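Local coordinates for probable FAD-dependent oxidoreductase PA4991 (Pseudomonas aeruginosa PAO1, PDB 5EZ7), which binds one FAD per subunit and probably works as an FAD-dependent oxidoreductase of the DAO family, although its physiological substrate is unknown, at residues A[9-14]-A[200-205]; A[73-78]-A[347-352]; A[227-232]-A[275-280]. All coordinates share one frame; numbering follows the deposited sequence.

Interaction 1 of 3, residues A[9-14]-A[200-205]; sequences DILIVG and QRVVLS. With FAD (flavin-adenine dinucleotide), chain B.
L11 and V13 pair with R201 and V203 through backbone hydrogen bonds, joining strands 10-13 and 201-204 in parallel, 4.8 Å apart at their closest. L11 N and V13 N give to R201 O and V203 O, while V203 N and S205 N give to L11 O and V13 O; the V13 N to V203 O bond measures 2.8 Å. At the outer end D9 O accepts two bonds, from Q200 N and R201 N.

Polar side chains that meet across the contact lie at its two ends. Q200 NE2 reaches D9 OD1 at 3.1 Å, coming from above the carboxylate plane, which lies 66° from the amide. H371 NE2 and the backbone N of S369 also hold OD1, and the backbone O of R367 accepts from Q200 NE2. At the other end S205 OG stands 3.1 Å from G14 O, placed there by a chi1 of 55° that sets it between its own backbone N and carbonyl carbon.

Apolar contacts cover both faces. I10 CG2 and I12 CD1 close on V203, the former 3.7 Å from V203 CG2, against L22 and L26 of helix 17-28; on the reverse, V13 CB rests 4.0 Å from L204 CD2.

Charged and amide groups thus tie the outer end, whereas G14, whose backbone angles call for glycine, brings its CA within 3.3 Å of FAD O4B, consistent with a Rossmann-type dinucleotide fold whose first strand ends in a glycine turn beside the adenosine ribose.

Interaction 2 of 3, residues A[73-78]-A[347-352]; sequences ADMPRR and LALAPD. With FAD (flavin-adenine dinucleotide), chain B.
M75 reaches P351 and the A348 carbonyl through a folded side chain. Its chi1 of -75° sets CG beside the backbone N, and a bend at chi2, -54°, turns the sulfur inward, where SD comes 3.2 Å from A348 O and 3.8 Å from P351 CG. R78, one helical turn on, starts with much the same first torsion but runs straight through chi2 and bends only at chi3, 64°, which brings its guanidinium beside the same proline.

The thioether and the P351 ring run antiparallel past one another, SD touching the CG and CD corner of the ring. M75 CG also meets L349 CD2 at 4.1 Å. The A348 carbonyl oxygen lies against CG and SD of the methionine, while its hydrogen bond comes from W79 NE1, on the helix that carries M75.

R78 uses a flat face. P351 CB lies over the guanidinium, displaced toward its rim, and is 3.8 Å from R78 NH2. The nitrogens have charged partners beyond the two segments: NE pairs with E88 and NH1 with D355. Fastened in this way, the group is held in position over the proline, and the two carboxylates probably balance its positive charge.

The other side of segment 347-352 is turned to the cofactor. L347 N gives a hydrogen bond to FAD N1 at 3.0 Å, and A348 N gives one to FAD O2 at 2.8 Å, both nearly straight. These backbone amides directly ahead of helix 350-364, packed from behind by helix 75-82, are consistent with the helix N-terminus that faces N1 and O2 of the isoalloxazine in glutathione-reductase-like flavoproteins.

Interaction 3 of 3, residues A[227-232]-A[275-280]; sequences RPLHMV and IAETDG. With FAD (flavin-adenine dinucleotide), chain B.
The imidazole of H230 meets the G280 carbonyl with its edge: the oxygen lies near the ring plane, and H230 ND1 gives it a hydrogen bond of 2.9 Å. Seen from the peptide, however, the approach is different, since the nitrogen stands 47° above the carbonyl plane. A chi1 of -160° sets the ring anti to its backbone N and carries its ND1 edge to the G280 carbonyl. On the far edge NE2 is bound by T312 OG1 of the neighbouring strand 309-320, so both ring nitrogens are engaged and the rotation of the ring is fixed.

A276 directs its methyl toward strand 224-236. Its CB lies 3.3 Å from H230 O and is flanked by two larger side chains, L229 through CD2 and M231 through SD, the latter 3.7 Å from A276 CB. Alongside, H230 N donates to A276 O at 2.8 Å, in the carbonyl plane and on a lone pair.

E277 starts out away from the strand, but a bend at chi2 of -81° turns its carboxylate back across L229, where OE2 comes 3.7 Å from L229 CD2. The acid is held by a salt bridge to R317; R227, whose own partner is E319, is near enough to add a longer-range attraction without a directed bond. A water bonded to P228 O makes a weak further link to E277 OE1.

L229 and M231 face two ways, for L229 CD1 and M231 CG each lie 3.6 Å from the C7M methyl of FAD. The chemistry is thus divided: the two hydrogen bonds from H230 tie the turn and helix 278-282 to the strand, while apolar groups pass the packing on to the dimethylbenzene end of the flavin.

FAD is the common thread, since all three contacts touch it although none touches another. Interaction 1 lies at the adenosine end, interaction 2 at the pyrimidine edge of the isoalloxazine and interaction 3 at its dimethylbenzene end. Centres of interactions 1 and 3 are about 32 Å apart, on opposite sides of the chain's centre; interaction 2 is about 21 Å from the first and 24 Å from the third, centre to centre. In sequence, interactions 1 and 2 alternate their segments, whereas interaction 3 is nested within the loop closed by interaction 2. Widely separated parts of the chain thus converge on one extended cofactor.

Interaction 1 of 3, residues A[9-14]-A[200-205]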
# COMPACT_ATOMS: atom_id res chain seq x y z
N ASP A 9 -11.35 21.24 5.87
CA ASP A 9 -9.99 21.65 6.07
C ASP A 9 -9.07 21.06 5.04
O ASP A 9 -8.37 21.82 4.40
CB ASP A 9 -9.54 21.31 7.49
CG ASP A 9 -10.41 22.00 8.58
OD1 ASP A 9 -10.76 23.21 8.44
OD2 ASP A 9 -10.75 21.29 9.55
N ILE A 10 -9.00 19.73 4.94
CA ILE A 10 -8.10 19.05 3.98
C ILE A 10 -8.91 18.15 3.08
O ILE A 10 -9.75 17.36 3.55
CB ILE A 10 -6.89 18.34 4.66
CG1 ILE A 10 -5.96 19.39 5.29
CG2 ILE A 10 -6.00 17.65 3.64
CD1 ILE A 10 -6.27 19.56 6.72
N LEU A 11 -8.72 18.33 1.78
CA LEU A 11 -9.34 17.55 0.73
C LEU A 11 -8.28 16.59 0.15
O LEU A 11 -7.28 17.06 -0.34
CB LEU A 11 -9.83 18.53 -0.31
CG LEU A 11 -10.42 18.07 -1.63
CD1 LEU A 11 -11.52 17.03 -1.49
CD2 LEU A 11 -10.90 19.35 -2.37
N ILE A 12 -8.45 15.28 0.30
CA ILE A 12 -7.48 14.27 -0.14
C ILE A 12 -8.02 13.62 -1.44
O ILE A 12 -9.21 13.33 -1.52
CB ILE A 12 -7.32 13.12 0.90
CG1 ILE A 12 -7.22 13.59 2.34
CG2 ILE A 12 -6.12 12.21 0.62
CD1 ILE A 12 -6.14 14.54 2.59
N VAL A 13 -7.17 13.42 -2.45
CA VAL A 13 -7.57 12.75 -3.70
C VAL A 13 -6.79 11.45 -3.77
O VAL A 13 -5.55 11.43 -3.83
CB VAL A 13 -7.32 13.61 -4.97
CG1 VAL A 13 -7.76 12.88 -6.24
CG2 VAL A 13 -8.05 14.94 -4.87
N GLY A 14 -7.53 10.35 -3.69
CA GLY A 14 -6.96 9.04 -3.75
C GLY A 14 -7.06 8.29 -2.45
O GLY A 14 -6.46 8.69 -1.49
N GLN A 200 -8.57 24.18 2.84
CA GLN A 200 -7.41 25.02 3.20
C GLN A 200 -6.24 24.46 2.47
O GLN A 200 -5.31 25.19 2.10
CB GLN A 200 -7.10 25.06 4.71
CG GLN A 200 -8.24 25.45 5.62
CD GLN A 200 -7.77 25.77 7.04
OE1 GLN A 200 -6.99 26.70 7.25
NE2 GLN A 200 -8.26 25.00 8.03
N ARG A 201 -6.26 23.13 2.29
CA ARG A 201 -5.27 22.43 1.45
C ARG A 201 -5.88 21.33 0.64
O ARG A 201 -6.93 20.86 0.98
CB ARG A 201 -4.17 21.81 2.32
CG ARG A 201 -3.31 22.83 3.01
CD ARG A 201 -2.45 23.61 2.03
NE ARG A 201 -1.47 24.47 2.70
CZ ARG A 201 -1.63 25.74 3.07
NH1 ARG A 201 -2.76 26.41 2.90
NH2 ARG A 201 -0.59 26.36 3.62
N VAL A 202 -5.15 20.91 -0.40
CA VAL A 202 -5.52 19.78 -1.26
C VAL A 202 -4.28 18.87 -1.33
O VAL A 202 -3.17 19.33 -1.67
CB VAL A 202 -5.93 20.21 -2.70
CG1 VAL A 202 -6.27 18.99 -3.58
CG2 VAL A 202 -7.12 21.14 -2.67
N VAL A 203 -4.49 17.60 -0.98
CA VAL A 203 -3.45 16.60 -1.04
C VAL A 203 -3.74 15.55 -2.11
O VAL A 203 -4.81 14.89 -2.11
CB VAL A 203 -3.31 15.86 0.29
CG1 VAL A 203 -2.10 14.91 0.24
CG2 VAL A 203 -3.16 16.85 1.44
N LEU A 204 -2.75 15.34 -2.99
CA LEU A 204 -2.81 14.29 -4.03
C LEU A 204 -2.03 13.05 -3.60
O LEU A 204 -0.78 13.04 -3.64
CB LEU A 204 -2.26 14.80 -5.35
CG LEU A 204 -2.82 16.10 -5.86
CD1 LEU A 204 -2.22 16.39 -7.22
CD2 LEU A 204 -4.32 16.03 -5.95
N SER A 205 -2.79 12.03 -3.16
CA SER A 205 -2.26 10.71 -2.81
C SER A 205 -2.89 9.66 -3.76
O SER A 205 -3.40 8.63 -3.33
CB SER A 205 -2.57 10.39 -1.35
OG SER A 205 -3.95 10.50 -1.12
PA FAD B . -2.46 3.41 -4.50
O1A FAD B . -2.69 2.24 -3.61
O2A FAD B . -2.14 3.22 -5.95
O5B FAD B . -3.73 4.35 -4.35
C5B FAD B . -3.99 5.43 -5.22
C4B FAD B . -5.49 5.61 -5.23
O4B FAD B . -5.82 6.82 -5.93
C3B FAD B . -6.19 4.44 -5.92
O3B FAD B . -7.16 3.84 -5.07
C2B FAD B . -6.81 5.08 -7.15
O2B FAD B . -8.04 4.50 -7.57
C1B FAD B . -6.95 6.54 -6.73
N9A FAD B . -6.97 7.48 -7.86
C8A FAD B . -6.15 7.45 -8.93
N7A FAD B . -6.46 8.46 -9.76
C5A FAD B . -7.47 9.15 -9.22
C6A FAD B . -8.26 10.32 -9.61
N6A FAD B . -7.98 10.94 -10.77
N1A FAD B . -9.24 10.75 -8.79
C2A FAD B . -9.50 10.11 -7.63
N3A FAD B . -8.82 9.02 -7.21
C4A FAD B . -7.81 8.51 -7.96
N1 FAD B . 5.10 -1.95 0.09
C2 FAD B . 5.42 -2.49 1.29
O2 FAD B . 5.72 -1.72 2.23
N3 FAD B . 5.44 -3.81 1.50
C4 FAD B . 5.15 -4.69 0.55
O4 FAD B . 5.17 -5.92 0.77
C4X FAD B . 4.78 -4.19 -0.78
N5 FAD B . 4.48 -5.03 -1.79
C5X FAD B . 4.13 -4.56 -3.00
C6 FAD B . 3.81 -5.46 -4.00
C7 FAD B . 3.44 -5.02 -5.26
C7M FAD B . 3.08 -6.01 -6.32
C8 FAD B . 3.37 -3.56 -5.53
C8M FAD B . 2.97 -3.01 -6.88
C9 FAD B . 3.71 -2.66 -4.53
C9A FAD B . 4.09 -3.09 -3.26
N10 FAD B . 4.43 -2.20 -2.21
C10 FAD B . 4.77 -2.72 -0.95
C1' FAD B . 4.38 -0.76 -2.38
C2' FAD B . 2.98 -0.29 -2.04
O2' FAD B . 1.98 -1.15 -2.62
C3' FAD B . 2.76 1.15 -2.48
O3' FAD B . 3.92 1.93 -2.10
C4' FAD B . 1.52 1.74 -1.83
O4' FAD B . 0.46 0.79 -1.75
C5' FAD B . 1.01 2.95 -2.60
O5' FAD B . -0.06 3.56 -1.86
P FAD B . -0.85 4.78 -2.51
O1P FAD B . -2.09 5.03 -1.70
O2P FAD B . 0.15 5.87 -2.70
O3P FAD B . -1.19 4.25 -3.98

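Interaction 2 of 3, residues A[73-78]-A[347-352]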
# COMPACT_ATOMS: atom_id res chain seq x y z
N ALA A 73 13.07 2.14 9.33
CA ALA A 73 13.50 1.27 10.47
C ALA A 73 12.51 1.24 11.65
O ALA A 73 12.37 0.23 12.36
CB ALA A 73 14.87 1.72 10.98
N ASP A 74 11.81 2.35 11.82
CA ASP A 74 10.82 2.50 12.87
C ASP A 74 9.40 2.04 12.46
O ASP A 74 8.49 2.05 13.29
CB ASP A 74 10.80 3.97 13.30
CG ASP A 74 10.26 4.16 14.69
OD1 ASP A 74 10.78 3.50 15.63
OD2 ASP A 74 9.31 4.95 14.86
N MET A 75 9.19 1.60 11.21
CA MET A 75 7.84 1.29 10.74
C MET A 75 7.22 0.06 11.43
O MET A 75 6.14 0.19 11.99
CB MET A 75 7.78 1.22 9.22
CG MET A 75 7.83 2.58 8.51
SD MET A 75 6.61 3.85 9.01
CE MET A 75 7.68 4.98 9.89
N PRO A 76 7.91 -1.10 11.49
CA PRO A 76 7.28 -2.23 12.21
C PRO A 76 6.82 -1.89 13.64
O PRO A 76 5.71 -2.25 14.01
CB PRO A 76 8.35 -3.34 12.20
CG PRO A 76 9.31 -2.93 11.12
CD PRO A 76 9.30 -1.42 11.11
N ARG A 77 7.62 -1.18 14.42
CA ARG A 77 7.17 -0.76 15.75
C ARG A 77 5.90 0.11 15.66
O ARG A 77 4.89 -0.16 16.30
CB ARG A 77 8.29 -0.02 16.49
CG ARG A 77 7.96 0.40 17.92
CD ARG A 77 9.01 1.37 18.47
NE ARG A 77 9.05 2.65 17.75
CZ ARG A 77 8.18 3.65 17.90
NH1 ARG A 77 7.18 3.56 18.77
NH2 ARG A 77 8.29 4.77 17.18
N ARG A 78 5.95 1.14 14.84
CA ARG A 78 4.79 2.00 14.68
C ARG A 78 3.48 1.29 14.24
O ARG A 78 2.44 1.55 14.80
CB ARG A 78 5.14 3.17 13.77
CG ARG A 78 6.06 4.16 14.49
CD ARG A 78 6.43 5.38 13.66
NE ARG A 78 5.28 6.21 13.34
CZ ARG A 78 5.33 7.28 12.55
NH1 ARG A 78 6.49 7.65 12.00
NH2 ARG A 78 4.21 7.98 12.30
N LEU A 347 4.17 0.71 1.16
CA LEU A 347 3.01 0.71 1.98
C LEU A 347 3.38 0.91 3.45
O LEU A 347 2.67 1.57 4.19
CB LEU A 347 2.29 -0.61 1.82
CG LEU A 347 1.05 -0.81 2.70
CD1 LEU A 347 -0.08 -1.34 1.87
CD2 LEU A 347 1.31 -1.79 3.82
N ALA A 348 4.47 0.26 3.85
CA ALA A 348 5.12 0.41 5.13
C ALA A 348 5.27 1.85 5.59
O ALA A 348 5.18 2.12 6.78
CB ALA A 348 6.50 -0.23 5.06
N LEU A 349 5.57 2.73 4.63
CA LEU A 349 5.92 4.14 4.86
C LEU A 349 4.72 5.11 4.78
O LEU A 349 4.89 6.33 4.75
CB LEU A 349 7.00 4.54 3.82
CG LEU A 349 8.44 4.06 4.06
CD1 LEU A 349 9.33 4.32 2.84
CD2 LEU A 349 9.05 4.78 5.24
N ALA A 350 3.51 4.57 4.75
CA ALA A 350 2.33 5.42 4.75
C ALA A 350 2.28 6.31 5.98
O ALA A 350 1.92 7.46 5.86
CB ALA A 350 1.06 4.63 4.62
N PRO A 351 2.66 5.80 7.17
CA PRO A 351 2.68 6.71 8.32
C PRO A 351 3.74 7.85 8.24
O PRO A 351 3.60 8.87 8.93
CB PRO A 351 2.98 5.77 9.51
CG PRO A 351 2.83 4.38 9.00
CD PRO A 351 3.10 4.45 7.54
N ASP A 352 4.80 7.66 7.46
CA ASP A 352 5.81 8.69 7.23
C ASP A 352 5.24 9.73 6.26
O ASP A 352 5.52 10.93 6.39
CB ASP A 352 7.12 8.06 6.71
CG ASP A 352 8.24 9.09 6.57
OD1 ASP A 352 8.69 9.62 7.62
OD2 ASP A 352 8.66 9.40 5.42
PA FAD B . -2.46 3.41 -4.50
O1A FAD B . -2.69 2.24 -3.61
O2A FAD B . -2.14 3.22 -5.95
O5B FAD B . -3.73 4.35 -4.35
C5B FAD B . -3.99 5.43 -5.22
C4B FAD B . -5.49 5.61 -5.23
O4B FAD B . -5.82 6.82 -5.93
C3B FAD B . -6.19 4.44 -5.92
O3B FAD B . -7.16 3.84 -5.07
C2B FAD B . -6.81 5.08 -7.15
O2B FAD B . -8.04 4.50 -7.57
C1B FAD B . -6.95 6.54 -6.73
N9A FAD B . -6.97 7.48 -7.86
C8A FAD B . -6.15 7.45 -8.93
N7A FAD B . -6.46 8.46 -9.76
C5A FAD B . -7.47 9.15 -9.22
C6A FAD B . -8.26 10.32 -9.61
N6A FAD B . -7.98 10.94 -10.77
N1A FAD B . -9.24 10.75 -8.79
C2A FAD B . -9.50 10.11 -7.63
N3A FAD B . -8.82 9.02 -7.21
C4A FAD B . -7.81 8.51 -7.96
N1 FAD B . 5.10 -1.95 0.09
C2 FAD B . 5.42 -2.49 1.29
O2 FAD B . 5.72 -1.72 2.23
N3 FAD B . 5.44 -3.81 1.50
C4 FAD B . 5.15 -4.69 0.55
O4 FAD B . 5.17 -5.92 0.77
C4X FAD B . 4.78 -4.19 -0.78
N5 FAD B . 4.48 -5.03 -1.79
C5X FAD B . 4.13 -4.56 -3.00
C6 FAD B . 3.81 -5.46 -4.00
C7 FAD B . 3.44 -5.02 -5.26
C7M FAD B . 3.08 -6.01 -6.32
C8 FAD B . 3.37 -3.56 -5.53
C8M FAD B . 2.97 -3.01 -6.88
C9 FAD B . 3.71 -2.66 -4.53
C9A FAD B . 4.09 -3.09 -3.26
N10 FAD B . 4.43 -2.20 -2.21
C10 FAD B . 4.77 -2.72 -0.95
C1' FAD B . 4.38 -0.76 -2.38
C2' FAD B . 2.98 -0.29 -2.04
O2' FAD B . 1.98 -1.15 -2.62
C3' FAD B . 2.76 1.15 -2.48
O3' FAD B . 3.92 1.93 -2.10
C4' FAD B . 1.52 1.74 -1.83
O4' FAD B . 0.46 0.79 -1.75
C5' FAD B . 1.01 2.95 -2.60
O5' FAD B . -0.06 3.56 -1.86
P FAD B . -0.85 4.78 -2.51
O1P FAD B . -2.09 5.03 -1.70
O2P FAD B . 0.15 5.87 -2.70
O3P FAD B . -1.19 4.25 -3.98

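Interaction 3 of 3, residues A[227-232]-A[275-280]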
# COMPACT_ATOMS: atom_id res chain seq x y z
N ARG A 227 7.39 1.68 -12.38
CA ARG A 227 8.30 0.56 -12.44
C ARG A 227 7.47 -0.69 -12.36
O ARG A 227 6.97 -1.03 -11.29
CB ARG A 227 9.31 0.60 -11.33
CG ARG A 227 10.34 1.70 -11.57
CD ARG A 227 11.03 2.06 -10.26
NE ARG A 227 11.83 0.94 -9.78
CZ ARG A 227 11.80 0.41 -8.55
NH1 ARG A 227 12.60 -0.63 -8.28
NH2 ARG A 227 11.03 0.88 -7.60
N PRO A 228 7.30 -1.36 -13.50
CA PRO A 228 6.38 -2.49 -13.49
C PRO A 228 6.89 -3.71 -12.68
O PRO A 228 8.08 -3.85 -12.42
CB PRO A 228 6.22 -2.80 -14.98
CG PRO A 228 7.57 -2.45 -15.55
CD PRO A 228 8.06 -1.27 -14.77
N LEU A 229 5.95 -4.52 -12.22
CA LEU A 229 6.21 -5.83 -11.62
C LEU A 229 5.38 -6.87 -12.38
O LEU A 229 4.31 -6.55 -12.88
CB LEU A 229 5.81 -5.83 -10.14
CG LEU A 229 6.80 -5.14 -9.20
CD1 LEU A 229 6.16 -4.95 -7.86
CD2 LEU A 229 8.09 -5.92 -9.01
N HIS A 230 5.88 -8.11 -12.46
CA HIS A 230 5.10 -9.30 -12.94
C HIS A 230 4.99 -10.34 -11.82
O HIS A 230 5.80 -11.27 -11.72
CB HIS A 230 5.78 -9.94 -14.14
CG HIS A 230 4.88 -10.82 -14.96
ND1 HIS A 230 5.31 -11.42 -16.13
CD2 HIS A 230 3.58 -11.16 -14.83
CE1 HIS A 230 4.32 -12.08 -16.68
NE2 HIS A 230 3.25 -11.93 -15.92
N MET A 231 3.98 -10.16 -10.98
CA MET A 231 3.76 -11.01 -9.82
C MET A 231 3.09 -12.30 -10.26
O MET A 231 2.35 -12.30 -11.22
CB MET A 231 2.83 -10.32 -8.82
CG MET A 231 3.29 -8.95 -8.30
SD MET A 231 4.84 -8.97 -7.40
CE MET A 231 4.25 -9.75 -5.89
N VAL A 232 3.35 -13.40 -9.52
CA VAL A 232 2.81 -14.71 -9.81
C VAL A 232 1.95 -15.15 -8.64
O VAL A 232 2.29 -14.90 -7.50
CB VAL A 232 3.93 -15.74 -10.06
CG1 VAL A 232 3.34 -17.10 -10.45
CG2 VAL A 232 4.83 -15.28 -11.18
N ILE A 275 12.16 -12.36 -9.22
CA ILE A 275 11.40 -13.07 -10.24
C ILE A 275 10.30 -12.17 -10.86
O ILE A 275 9.95 -12.35 -12.03
CB ILE A 275 10.79 -14.39 -9.71
CG1 ILE A 275 10.39 -15.30 -10.87
CG2 ILE A 275 9.60 -14.11 -8.79
CD1 ILE A 275 9.55 -16.50 -10.47
N ALA A 276 9.76 -11.22 -10.09
CA ALA A 276 8.76 -10.29 -10.57
C ALA A 276 9.34 -9.01 -11.15
O ALA A 276 8.57 -8.21 -11.62
CB ALA A 276 7.79 -9.95 -9.47
N GLU A 277 10.66 -8.80 -11.14
CA GLU A 277 11.29 -7.55 -11.62
C GLU A 277 11.60 -7.65 -13.11
O GLU A 277 10.93 -8.40 -13.81
CB GLU A 277 12.55 -7.22 -10.79
CG GLU A 277 12.20 -6.77 -9.37
CD GLU A 277 11.79 -5.30 -9.26
OE1 GLU A 277 11.76 -4.58 -10.29
OE2 GLU A 277 11.50 -4.85 -8.13
N THR A 278 12.59 -6.89 -13.58
CA THR A 278 12.87 -6.71 -15.01
C THR A 278 12.77 -7.96 -15.96
O THR A 278 12.13 -7.87 -17.02
CB THR A 278 14.24 -6.00 -15.15
OG1 THR A 278 14.16 -4.75 -14.43
CG2 THR A 278 14.62 -5.68 -16.60
N ASP A 279 13.39 -9.08 -15.61
CA ASP A 279 13.31 -10.26 -16.49
C ASP A 279 11.95 -10.93 -16.38
O ASP A 279 11.42 -11.38 -17.37
CB ASP A 279 14.44 -11.25 -16.24
CG ASP A 279 15.79 -10.64 -16.47
OD1 ASP A 279 16.02 -10.02 -17.54
OD2 ASP A 279 16.64 -10.76 -15.56
N GLY A 280 11.36 -10.93 -15.20
CA GLY A 280 9.97 -11.34 -15.07
C GLY A 280 9.02 -10.50 -15.91
O GLY A 280 8.13 -11.03 -16.59
PA FAD B . -2.46 3.41 -4.50
O1A FAD B . -2.69 2.24 -3.61
O2A FAD B . -2.14 3.22 -5.95
O5B FAD B . -3.73 4.35 -4.35
C5B FAD B . -3.99 5.43 -5.22
C4B FAD B . -5.49 5.61 -5.23
O4B FAD B . -5.82 6.82 -5.93
C3B FAD B . -6.19 4.44 -5.92
O3B FAD B . -7.16 3.84 -5.07
C2B FAD B . -6.81 5.08 -7.15
O2B FAD B . -8.04 4.50 -7.57
C1B FAD B . -6.95 6.54 -6.73
N9A FAD B . -6.97 7.48 -7.86
C8A FAD B . -6.15 7.45 -8.93
N7A FAD B . -6.46 8.46 -9.76
C5A FAD B . -7.47 9.15 -9.22
C6A FAD B . -8.26 10.32 -9.61
N6A FAD B . -7.98 10.94 -10.77
N1A FAD B . -9.24 10.75 -8.79
C2A FAD B . -9.50 10.11 -7.63
N3A FAD B . -8.82 9.02 -7.21
C4A FAD B . -7.81 8.51 -7.96
N1 FAD B . 5.10 -1.95 0.09
C2 FAD B . 5.42 -2.49 1.29
O2 FAD B . 5.72 -1.72 2.23
N3 FAD B . 5.44 -3.81 1.50
C4 FAD B . 5.15 -4.69 0.55
O4 FAD B . 5.17 -5.92 0.77
C4X FAD B . 4.78 -4.19 -0.78
N5 FAD B . 4.48 -5.03 -1.79
C5X FAD B . 4.13 -4.56 -3.00
C6 FAD B . 3.81 -5.46 -4.00
C7 FAD B . 3.44 -5.02 -5.26
C7M FAD B . 3.08 -6.01 -6.32
C8 FAD B . 3.37 -3.56 -5.53
C8M FAD B . 2.97 -3.01 -6.88
C9 FAD B . 3.71 -2.66 -4.53
C9A FAD B . 4.09 -3.09 -3.26
N10 FAD B . 4.43 -2.20 -2.21
C10 FAD B . 4.77 -2.72 -0.95
C1' FAD B . 4.38 -0.76 -2.38
C2' FAD B . 2.98 -0.29 -2.04
O2' FAD B . 1.98 -1.15 -2.62
C3' FAD B . 2.76 1.15 -2.48
O3' FAD B . 3.92 1.93 -2.10
C4' FAD B . 1.52 1.74 -1.83
O4' FAD B . 0.46 0.79 -1.75
C5' FAD B . 1.01 2.95 -2.60
O5' FAD B . -0.06 3.56 -1.86
P FAD B . -0.85 4.78 -2.51
O1P FAD B . -2.09 5.03 -1.70
O2P FAD B . 0.15 5.87 -2.70
O3P FAD B . -1.19 4.25 -3.98
O HOH W 1 10.91 -3.65 -13.47